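Local structure of dehydratase, IlvD/Edd family (Caulobacter crescentus, 5OYN) at residues S521-R524 against T525-I529. The protein catalyses the dehydration of D-xylonate to 2-dehydro-3-deoxy-D-arabinonate in D-xylose degradation, using a [2Fe-2S] cluster and magnesium, and also dehydrates D-gluconate. Residues are numbered along the deposited sequence; the frame is centred on the assembly and turned at random.
Sequences SWLR and TGDTI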
ATOM      1  N   SER A 521       0.753 -26.264 -45.492  1.00 72.92           N
ATOM      2  CA  SER A 521      -0.319 -25.630 -46.257  1.00 76.25           C
ATOM      3  C   SER A 521      -0.961 -26.593 -47.245  1.00 77.69           C
ATOM      4  O   SER A 521      -2.142 -26.434 -47.574  1.00 82.72           O
ATOM      5  CB  SER A 521       0.185 -24.385 -46.991  1.00 75.11           C
ATOM      6  OG  SER A 521       1.523 -24.531 -47.425  1.00 77.43           O
ATOM      7  N   TRP A 522      -0.224 -27.603 -47.719  1.00 79.10           N
ATOM      8  CA  TRP A 522      -0.757 -28.510 -48.724  1.00 73.96           C
ATOM      9  C   TRP A 522      -1.133 -29.879 -48.185  1.00 77.80           C
ATOM     10  O   TRP A 522      -1.724 -30.670 -48.928  1.00 80.84           O
ATOM     11  CB  TRP A 522       0.227 -28.676 -49.896  1.00 75.33           C
ATOM     12  CG  TRP A 522       1.681 -28.984 -49.571  1.00 70.26           C
ATOM     13  CD1 TRP A 522       2.748 -28.115 -49.645  1.00 72.17           C
ATOM     14  CD2 TRP A 522       2.230 -30.253 -49.192  1.00 62.01           C
ATOM     15  NE1 TRP A 522       3.918 -28.766 -49.310  1.00 66.38           N
ATOM     16  CE2 TRP A 522       3.626 -30.075 -49.021  1.00 61.70           C
ATOM     17  CE3 TRP A 522       1.679 -31.515 -48.959  1.00 66.81           C
ATOM     18  CZ2 TRP A 522       4.471 -31.116 -48.633  1.00 65.91           C
ATOM     19  CZ3 TRP A 522       2.524 -32.554 -48.574  1.00 69.65           C
ATOM     20  CH2 TRP A 522       3.903 -32.346 -48.417  1.00 67.51           C
ATOM     21  N   LEU A 523      -0.822 -30.182 -46.927  1.00 75.09           N
ATOM     22  CA  LEU A 523      -1.193 -31.476 -46.369  1.00 72.38           C
ATOM     23  C   LEU A 523      -2.712 -31.604 -46.279  1.00 74.27           C
ATOM     24  O   LEU A 523      -3.435 -30.619 -46.104  1.00 76.47           O
ATOM     25  CB  LEU A 523      -0.548 -31.665 -44.999  1.00 69.92           C
ATOM     26  CG  LEU A 523      -0.927 -32.854 -44.118  1.00 73.84           C
ATOM     27  CD1 LEU A 523      -0.012 -34.046 -44.357  1.00 76.06           C
ATOM     28  CD2 LEU A 523      -0.823 -32.421 -42.679  1.00 73.94           C
ATOM     29  N   ARG A 524      -3.202 -32.826 -46.453  1.00 73.64           N
ATOM     30  CA  ARG A 524      -4.635 -33.072 -46.444  1.00 73.67           C
ATOM     31  C   ARG A 524      -4.917 -34.329 -45.642  1.00 73.94           C
ATOM     32  O   ARG A 524      -4.097 -35.249 -45.597  1.00 74.93           O
ATOM     33  CB  ARG A 524      -5.205 -33.211 -47.863  1.00 74.60           C
ATOM     34  CG  ARG A 524      -4.766 -32.125 -48.833  1.00 75.12           C
ATOM     35  CD  ARG A 524      -5.585 -30.856 -48.666  1.00 81.01           C
ATOM     36  NE  ARG A 524      -5.227 -29.817 -49.633  1.00 81.84           N
ATOM     37  CZ  ARG A 524      -4.525 -28.725 -49.334  1.00 86.91           C
ATOM     38  NH1 ARG A 524      -4.094 -28.532 -48.089  1.00 80.79           N
ATOM     39  NH2 ARG A 524      -4.247 -27.824 -50.277  1.00 85.11           N
ATOM     40  N   THR A 525      -6.083 -34.348 -44.995  1.00 74.42           N
ATOM     41  CA  THR A 525      -6.492 -35.501 -44.202  1.00 73.88           C
ATOM     42  C   THR A 525      -6.414 -36.772 -45.046  1.00 78.87           C
ATOM     43  O   THR A 525      -6.645 -36.751 -46.256  1.00 88.26           O
ATOM     44  CB  THR A 525      -7.911 -35.274 -43.666  1.00 65.61           C
ATOM     45  OG1 THR A 525      -7.937 -34.060 -42.903  1.00 75.37           O
ATOM     46  CG2 THR A 525      -8.363 -36.412 -42.781  1.00 63.32           C
ATOM     47  N   GLY A 526      -6.044 -37.881 -44.411  1.00 72.09           N
ATOM     48  CA  GLY A 526      -5.883 -39.135 -45.104  1.00 76.75           C
ATOM     49  C   GLY A 526      -4.487 -39.398 -45.629  1.00 80.90           C
ATOM     50  O   GLY A 526      -4.142 -40.566 -45.876  1.00 80.07           O
ATOM     51  N   ASP A 527      -3.672 -38.354 -45.807  1.00 77.44           N
ATOM     52  CA  ASP A 527      -2.269 -38.540 -46.151  1.00 72.83           C
ATOM     53  C   ASP A 527      -1.563 -39.353 -45.068  1.00 75.23           C
ATOM     54  O   ASP A 527      -2.063 -39.541 -43.954  1.00 79.49           O
ATOM     55  CB  ASP A 527      -1.562 -37.198 -46.324  1.00 70.45           C
ATOM     56  CG  ASP A 527      -2.107 -36.390 -47.492  1.00 84.12           C
ATOM     57  OD1 ASP A 527      -1.666 -35.227 -47.669  1.00 80.53           O
ATOM     58  OD2 ASP A 527      -2.979 -36.914 -48.229  1.00 85.82           O
ATOM     59  N   THR A 528      -0.381 -39.846 -45.408  1.00 76.16           N
ATOM     60  CA  THR A 528       0.405 -40.664 -44.499  1.00 72.66           C
ATOM     61  C   THR A 528       1.676 -39.910 -44.144  1.00 73.18           C
ATOM     62  O   THR A 528       2.384 -39.419 -45.031  1.00 71.46           O
ATOM     63  CB  THR A 528       0.701 -42.038 -45.113  1.00 71.08           C
ATOM     64  OG1 THR A 528      -0.447 -42.880 -44.933  1.00 70.99           O
ATOM     65  CG2 THR A 528       1.910 -42.711 -44.455  1.00 67.44           C
ATOM     66  N   ILE A 529       1.927 -39.780 -42.839  1.00 74.65           N
ATOM     67  CA  ILE A 529       3.104 -39.099 -42.310  1.00 73.48           C
ATOM     68  C   ILE A 529       4.018 -40.148 -41.693  1.00 73.08           C
ATOM     69  O   ILE A 529       3.555 -41.067 -41.002  1.00 67.95           O
ATOM     70  CB  ILE A 529       2.718 -38.019 -41.279  1.00 67.20           C
ATOM     71  CG1 ILE A 529       1.857 -36.940 -41.946  1.00 71.54           C
ATOM     72  CG2 ILE A 529       3.965 -37.409 -40.652  1.00 70.66           C
ATOM     73  CD1 ILE A 529       1.964 -35.556 -41.321  1.00 66.96           C
TER
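A type II beta turn from Arg524 to Asp527 leads the chain into strand 528-532, and its first and last residues are linked by two hydrogen bonds. Asp527 N donates to Arg524 O (3.1 Å), closing the turn, with Thr525 and Gly526 at its corners; the positive phi (91°) of the third position, where a side chain would press on Thr525 O, suits glycine. The side chain of Asp527 then reaches back to the start of the turn: with CG beside its own backbone N (chi1 -64°), Asp527 OD1 accepts from Arg524 N at 3.1 Å. The N-H comes from above the carboxylate plane, about 60° out of it. That same oxygen forms a salt bridge with Arg550, whereas the side chain of Arg524, bent at chi2, turns back along 521-524. There Arg524 NH1 donates to Ser521 O (2.9 Å), in the guanidinium plane, and to Leu523 O (3.0 Å) from above that carbonyl's plane. Replacing Asp527 by an alanine would probably leave Arg524 N without its acceptor and deprive Arg550 of its salt-bridge partner, while the main-chain bond of the turn could persist. Past the carboxylate, Leu523 CD1 meets Ile529 CD1 at 3.9 Å, the side chains crossing at about a right angle. Leu523 also packs on strand 426-435, where Thr525 OG1 bonds Val433 N; the turn lies between helix 544-551, which supplies Arg550, and the mixed sheet, in contact with both.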